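Local coordinates for mitogen-activated protein kinase, putative (Map kinase-like protein) (Leishmania major, PDB 3PG1), which probably acts as an ATP-dependent serine/threonine protein kinase of the mitogen-activated protein kinase family in the parasite, at residues 238-243 against 267-272; 245-250 against 273-278. All blocks are in the same frame, centred on the assembly; numbering follows the deposited sequence. Where two conformers were deposited one is given.

Contact 1: residues 238-243 against 267-272; sequences TFYNQL and RDYLRN
Tyr240 makes the one hydrogen bond across this contact: its phenol OH donates to the backbone oxygen of Tyr269, with 2.7 Å between Tyr240 OH and Tyr269 O. The donor is tilted 30° from the carbonyl plane, while the accepting oxygen lies near the plane of the Tyr240 ring, at its edge. Although CB of Tyr240 does not point at 267-272, the ring carries the hydroxyl across, and Tyr240 OH also rests 3.4 Å from Tyr269 CB.

The aromatic interactions centre on Phe239. Tyr269 turns an edge to one face of its ring in a T-shaped pair, with centroids 5.1 Å apart and planes at 74°; the approach is made by Tyr269 CD2, 3.8 Å from Phe239 CZ. With CG anti to the backbone N (chi1 169°), Phe239 is directed to the partner segment, and its CD2 lies over the centre of the Tyr240 ring.

Aliphatic packing completes the interface. Leu243 CD1 lies over the rim of the Phe239 face opposite Tyr269, and it also meets Leu270 CD2 at 3.8 Å. In the conformer described, the same Leu270 methyl approaches Phe239 CE2 obliquely.

A capping box formed by Thr238 and Asn241, with Asn241 N bonded to Thr238 OG1 at 3.0 Å, starts the helix that carries these residues. The contact joins the first turn of helix 239-250, the G helix of the kinase C-lobe, to the end of helix 264-269 in the MAP kinase insert. Nearby, Val205 of helix 202-205 touches Phe239 and Leu243, and Met206, just after that helix, touches both leucines.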
loop_
_atom_site.group_PDB
_atom_site.type_symbol
_atom_site.label_atom_id
_atom_site.label_comp_id
_atom_site.label_asym_id
_atom_site.label_seq_id
_atom_site.Cartn_x
_atom_site.Cartn_y
_atom_site.Cartn_z
ATOM N N THR A 238 17.323 11.386 -8.140
ATOM C CA THR A 238 16.812 12.259 -9.206
ATOM C C THR A 238 16.165 11.396 -10.243
ATOM O O THR A 238 16.397 10.182 -10.280
ATOM C CB THR A 238 17.921 13.129 -9.921
ATOM O OG1 THR A 238 18.764 12.292 -10.728
ATOM C CG2 THR A 238 18.780 13.975 -8.963
ATOM N N PHE A 239 15.415 12.021 -11.145
ATOM C CA PHE A 239 14.791 11.326 -12.270
ATOM C C PHE A 239 15.882 10.569 -13.093
ATOM O O PHE A 239 15.710 9.397 -13.387
ATOM C CB PHE A 239 14.082 12.388 -13.160
ATOM C CG PHE A 239 13.600 11.877 -14.498
ATOM C CD1 PHE A 239 12.325 11.336 -14.638
ATOM C CD2 PHE A 239 14.375 12.037 -15.640
ATOM C CE1 PHE A 239 11.887 10.856 -15.878
ATOM C CE2 PHE A 239 13.941 11.556 -16.871
ATOM C CZ PHE A 239 12.685 10.986 -16.986
ATOM N N TYR A 240 16.998 11.239 -13.450
ATOM C CA TYR A 240 18.010 10.576 -14.284
ATOM C C TYR A 240 18.808 9.508 -13.571
ATOM O O TYR A 240 19.087 8.457 -14.156
ATOM C CB TYR A 240 18.976 11.586 -14.924
ATOM C CG TYR A 240 18.324 12.584 -15.856
ATOM C CD1 TYR A 240 17.866 12.195 -17.113
ATOM C CD2 TYR A 240 18.202 13.924 -15.502
ATOM C CE1 TYR A 240 17.300 13.115 -17.989
ATOM C CE2 TYR A 240 17.620 14.848 -16.366
ATOM C CZ TYR A 240 17.171 14.440 -17.610
ATOM O OH TYR A 240 16.662 15.351 -18.497
ATOM N N ASN A 241 19.219 9.787 -12.329
ATOM C CA ASN A 241 20.063 8.858 -11.620
ATOM C C ASN A 241 19.319 7.641 -11.103
ATOM O O ASN A 241 19.934 6.594 -10.926
ATOM C CB ASN A 241 21.036 9.538 -10.650
ATOM C CG ASN A 241 20.463 9.933 -9.299
ATOM O OD1 ASN A 241 19.658 9.232 -8.732
ATOM N ND2 ASN A 241 20.900 11.063 -8.742
ATOM N N GLN A 242 17.988 7.761 -10.932
ATOM C CA GLN A 242 17.117 6.641 -10.550
ATOM C C GLN A 242 17.005 5.731 -11.780
ATOM O O GLN A 242 17.186 4.511 -11.690
ATOM C CB GLN A 242 15.699 7.151 -10.146
ATOM C CG GLN A 242 14.718 5.995 -9.715
ATOM C CD GLN A 242 15.105 5.364 -8.380
ATOM O OE1 GLN A 242 15.710 5.993 -7.528
ATOM N NE2 GLN A 242 14.722 4.126 -8.139
ATOM N N LEU A 243 16.739 6.319 -12.934
ATOM C CA LEU A 243 16.668 5.528 -14.184
ATOM C C LEU A 243 18.008 4.897 -14.526
ATOM O O LEU A 243 18.031 3.750 -14.987
ATOM C CB LEU A 243 16.139 6.347 -15.362
ATOM C CG LEU A 243 14.606 6.628 -15.323
ATOM C CD1 LEU A 243 14.204 7.619 -16.407
ATOM C CD2 LEU A 243 13.737 5.281 -15.407
ATOM N N ARG A 267 9.827 11.925 -22.137
ATOM C CA ARG A 267 10.479 11.628 -23.424
ATOM C C ARG A 267 11.449 12.741 -23.763
ATOM O O ARG A 267 12.560 12.475 -24.227
ATOM C CB ARG A 267 9.452 11.564 -24.557
ATOM C CG ARG A 267 8.781 10.237 -24.683
ATOM C CD ARG A 267 7.575 10.361 -25.582
ATOM N NE ARG A 267 6.480 9.468 -25.166
ATOM C CZ ARG A 267 5.225 9.647 -25.548
ATOM N NH1 ARG A 267 4.895 10.688 -26.309
ATOM N NH2 ARG A 267 4.283 8.798 -25.162
ATOM N N ASP A 268 11.033 14.000 -23.537
ATOM C CA ASP A 268 11.912 15.134 -23.802
ATOM C C ASP A 268 13.080 15.176 -22.809
ATOM O O ASP A 268 14.172 15.566 -23.195
ATOM C CB ASP A 268 11.129 16.444 -23.796
ATOM C CG ASP A 268 10.282 16.674 -25.042
ATOM O OD1 ASP A 268 10.647 16.135 -26.125
ATOM O OD2 ASP A 268 9.288 17.435 -24.949
ATOM N N TYR A 269 12.868 14.766 -21.555
ATOM C CA TYR A 269 13.969 14.735 -20.582
ATOM C C TYR A 269 15.053 13.733 -21.027
ATOM O O TYR A 269 16.230 13.961 -20.814
ATOM C CB TYR A 269 13.480 14.237 -19.192
ATOM C CG TYR A 269 12.501 15.124 -18.438
ATOM C CD1 TYR A 269 12.458 16.501 -18.653
ATOM C CD2 TYR A 269 11.656 14.588 -17.469
ATOM C CE1 TYR A 269 11.566 17.314 -17.958
ATOM C CE2 TYR A 269 10.771 15.395 -16.753
ATOM C CZ TYR A 269 10.740 16.760 -16.994
ATOM O OH TYR A 269 9.863 17.556 -16.297
ATOM N N LEU A 270 14.607 12.616 -21.594
ATOM C CA LEU A 270 15.458 11.494 -22.014
ATOM C C LEU A 270 15.893 11.571 -23.477
ATOM O O LEU A 270 16.587 10.667 -23.957
ATOM C CB LEU A 270 14.701 10.173 -21.751
ATOM C CG LEU A 270 14.343 9.869 -20.298
ATOM C CD1 LEU A 270 13.198 8.890 -20.223
ATOM C CD2 LEU A 270 15.550 9.368 -19.511
ATOM N N ARG A 271 15.503 12.658 -24.177
ATOM C CA ARG A 271 15.766 12.934 -25.597
ATOM C C ARG A 271 17.215 12.741 -26.055
ATOM O O ARG A 271 17.447 12.089 -27.078
ATOM C CB ARG A 271 15.226 14.321 -25.970
ATOM C CG ARG A 271 15.003 14.569 -27.462
ATOM C CD ARG A 271 14.398 15.943 -27.724
ATOM N NE ARG A 271 15.381 17.027 -27.611
ATOM C CZ ARG A 271 15.567 17.770 -26.521
ATOM N NH1 ARG A 271 14.848 17.553 -25.425
ATOM N NH2 ARG A 271 16.488 18.729 -26.517
ATOM N N ASN A 272 18.174 13.298 -25.309
ATOM C CA ASN A 272 19.598 13.202 -25.649
ATOM C C ASN A 272 20.318 12.178 -24.774
ATOM O O ASN A 272 21.549 12.157 -24.746
ATOM C CB ASN A 272 20.292 14.582 -25.612
ATOM C CG ASN A 272 19.603 15.673 -26.405
ATOM O OD1 ASN A 272 19.142 16.674 -25.844
ATOM N ND2 ASN A 272 19.557 15.540 -27.730
#

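Contact 2: residues 245-250 against 273-278; sequences KIVEVV and SLSNVP
Val247 and Val277 bury the most surface where helix 239-250 meets the extended chain 273-278, and they do so without any direct hydrogen bond between the segments. Val277 points at the helix and touches it with one branch: CG1, anti to the backbone N (chi1 155°), comes 3.9 Å from Val247 O and 4.1 Å from Glu248 CA. This methyl therefore rests mostly against helix backbone, and its approach to the other valine is looser, at 4.3 Å between Val277 CG1 and Val247 CG1.

Val247 uses its own CG1 for a second neighbour, Ser275 OG, at 3.8 Å. That is a van der Waals contact; the polar partner of the serine hydroxyl is Thr252 OG1, just beyond the helix. Thr252 OG1 is also hydrogen-bonded to Val277 N, so one threonine side chain holds the loop at two points either side of Asn276, which positions the Val277 backbone beside the helix.

Glu248 takes part through its backbone, since its CB points away from the loop and its carboxylate is engaged weakly by Asn244 and, in a long and weak ion pair, by Arg280. A water lies between Glu248 O, 3.3 Å away, and the carbonyl oxygen of Pro278; the second of these separations is unusually short, which makes the bridge tentative.

The contact lays the loop between helices 264-269 and 282-285 along the exposed side of the last turns of helix 239-250. Val249, facing away from that loop, packs instead on Trp282 and Val285 of helix 282-285, and Val250 also touches Trp282.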
loop_
_atom_site.group_PDB
_atom_site.type_symbol
_atom_site.label_atom_id
_atom_site.label_comp_id
_atom_site.label_asym_id
_atom_site.label_seq_id
_atom_site.Cartn_x
_atom_site.Cartn_y
_atom_site.Cartn_z
ATOM N N LYS A 245 20.379 3.944 -12.290
ATOM C CA LYS A 245 20.543 2.828 -11.355
ATOM C C LYS A 245 19.749 1.607 -11.792
ATOM O O LYS A 245 20.217 0.480 -11.643
ATOM C CB LYS A 245 20.136 3.264 -9.937
ATOM C CG LYS A 245 21.303 4.064 -9.302
ATOM C CD LYS A 245 20.881 4.798 -8.054
ATOM C CE LYS A 245 21.966 5.748 -7.595
ATOM N NZ LYS A 245 21.992 6.987 -8.427
ATOM N N ILE A 246 18.555 1.832 -12.357
ATOM C CA ILE A 246 17.704 0.740 -12.808
ATOM C C ILE A 246 18.337 0.062 -14.035
ATOM O O ILE A 246 18.458 -1.173 -14.072
ATOM C CB ILE A 246 16.266 1.274 -13.124
ATOM C CG1 ILE A 246 15.513 1.677 -11.827
ATOM C CG2 ILE A 246 15.475 0.223 -13.961
ATOM C CD1 ILE A 246 14.058 2.417 -12.075
ATOM N N VAL A 247 18.677 0.872 -15.050
ATOM C CA VAL A 247 19.259 0.418 -16.320
ATOM C C VAL A 247 20.612 -0.304 -16.124
ATOM O O VAL A 247 20.851 -1.307 -16.778
ATOM C CB VAL A 247 19.287 1.572 -17.359
ATOM C CG1 VAL A 247 20.229 1.277 -18.519
ATOM C CG2 VAL A 247 17.877 1.862 -17.870
ATOM N N GLU A 248 21.425 0.143 -15.170
ATOM C CA GLU A 248 22.684 -0.495 -14.788
ATOM C C GLU A 248 22.444 -1.954 -14.411
ATOM O O GLU A 248 23.287 -2.789 -14.680
ATOM C CB GLU A 248 23.313 0.190 -13.579
ATOM C CG GLU A 248 24.151 1.403 -13.895
ATOM C CD GLU A 248 24.832 2.035 -12.691
ATOM O OE1 GLU A 248 24.606 1.569 -11.549
ATOM O OE2 GLU A 248 25.552 3.042 -12.888
ATOM N N VAL A 249 21.299 -2.262 -13.797
ATOM C CA VAL A 249 20.955 -3.619 -13.392
ATOM C C VAL A 249 20.240 -4.343 -14.536
ATOM O O VAL A 249 20.719 -5.397 -14.971
ATOM C CB VAL A 249 20.140 -3.638 -12.056
ATOM C CG1 VAL A 249 19.410 -4.965 -11.848
ATOM C CG2 VAL A 249 21.040 -3.318 -10.860
ATOM N N VAL A 250 19.120 -3.765 -15.031
ATOM C CA VAL A 250 18.270 -4.408 -16.035
ATOM C C VAL A 250 18.741 -4.338 -17.509
ATOM O O VAL A 250 18.265 -5.081 -18.348
ATOM C CB VAL A 250 16.765 -4.107 -15.861
ATOM C CG1 VAL A 250 16.299 -4.338 -14.416
ATOM C CG2 VAL A 250 16.424 -2.686 -16.331
ATOM N N SER A 273 19.559 11.310 -24.087
ATOM C CA SER A 273 20.164 10.285 -23.239
ATOM C C SER A 273 20.762 9.175 -24.087
ATOM O O SER A 273 20.042 8.479 -24.818
ATOM C CB SER A 273 19.174 9.719 -22.220
ATOM O OG SER A 273 18.963 10.604 -21.132
ATOM N N LEU A 274 22.100 9.061 -24.022
ATOM C CA LEU A 274 22.866 8.018 -24.699
ATOM C C LEU A 274 22.919 6.836 -23.717
ATOM O O LEU A 274 23.230 7.033 -22.538
ATOM C CB LEU A 274 24.277 8.521 -25.045
ATOM N N SER A 275 22.523 5.637 -24.173
ATOM C CA SER A 275 22.508 4.450 -23.319
ATOM C C SER A 275 22.796 3.185 -24.128
ATOM O O SER A 275 22.032 2.835 -25.032
ATOM C CB SER A 275 21.180 4.344 -22.566
ATOM O OG SER A 275 21.212 3.372 -21.532
ATOM N N ASN A 276 23.922 2.529 -23.823
ATOM C CA ASN A 276 24.374 1.289 -24.464
ATOM C C ASN A 276 25.054 0.489 -23.353
ATOM O O ASN A 276 26.281 0.321 -23.327
ATOM C CB ASN A 276 25.340 1.594 -25.630
ATOM C CG ASN A 276 25.500 0.472 -26.640
ATOM O OD1 ASN A 276 25.437 -0.727 -26.321
ATOM N ND2 ASN A 276 25.740 0.841 -27.891
ATOM N N VAL A 277 24.232 0.047 -22.392
ATOM C CA VAL A 277 24.670 -0.646 -21.190
ATOM C C VAL A 277 24.116 -2.084 -21.156
ATOM O O VAL A 277 22.906 -2.281 -21.305
ATOM C CB VAL A 277 24.295 0.230 -19.950
ATOM C CG1 VAL A 277 24.123 -0.580 -18.675
ATOM C CG2 VAL A 277 25.297 1.361 -19.745
ATOM N N PRO A 278 24.995 -3.100 -20.959
ATOM C CA PRO A 278 24.497 -4.481 -20.877
ATOM C C PRO A 278 23.865 -4.766 -19.510
ATOM O O PRO A 278 24.199 -4.100 -18.522
ATOM C CB PRO A 278 25.767 -5.318 -21.094
ATOM C CG PRO A 278 26.873 -4.462 -20.603
ATOM C CD PRO A 278 26.464 -3.033 -20.756
HETATM O O HOH W 1 25.657 -2.798 -16.976
#

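How the contacts relate
From the N terminus, the chain enters helix 239-250, whose start serves contact 1 and whose later turns serve contact 2. It then runs through helices 255-260 and 264-269, where 267-272 returns to 238-243 and closes the first loop. Without a break, 273-278 continues beside 245-250 and closes the second before helix 282-285. The two loops cross rather than nest, because both outgoing segments precede both returning ones, in the same order. The centres of contacts 1 and 2 lie about 12 Å apart, and the contacts follow one another along one helix, tying the second helix of the MAP kinase insert and the loop after it to the G helix at the periphery of the C-lobe.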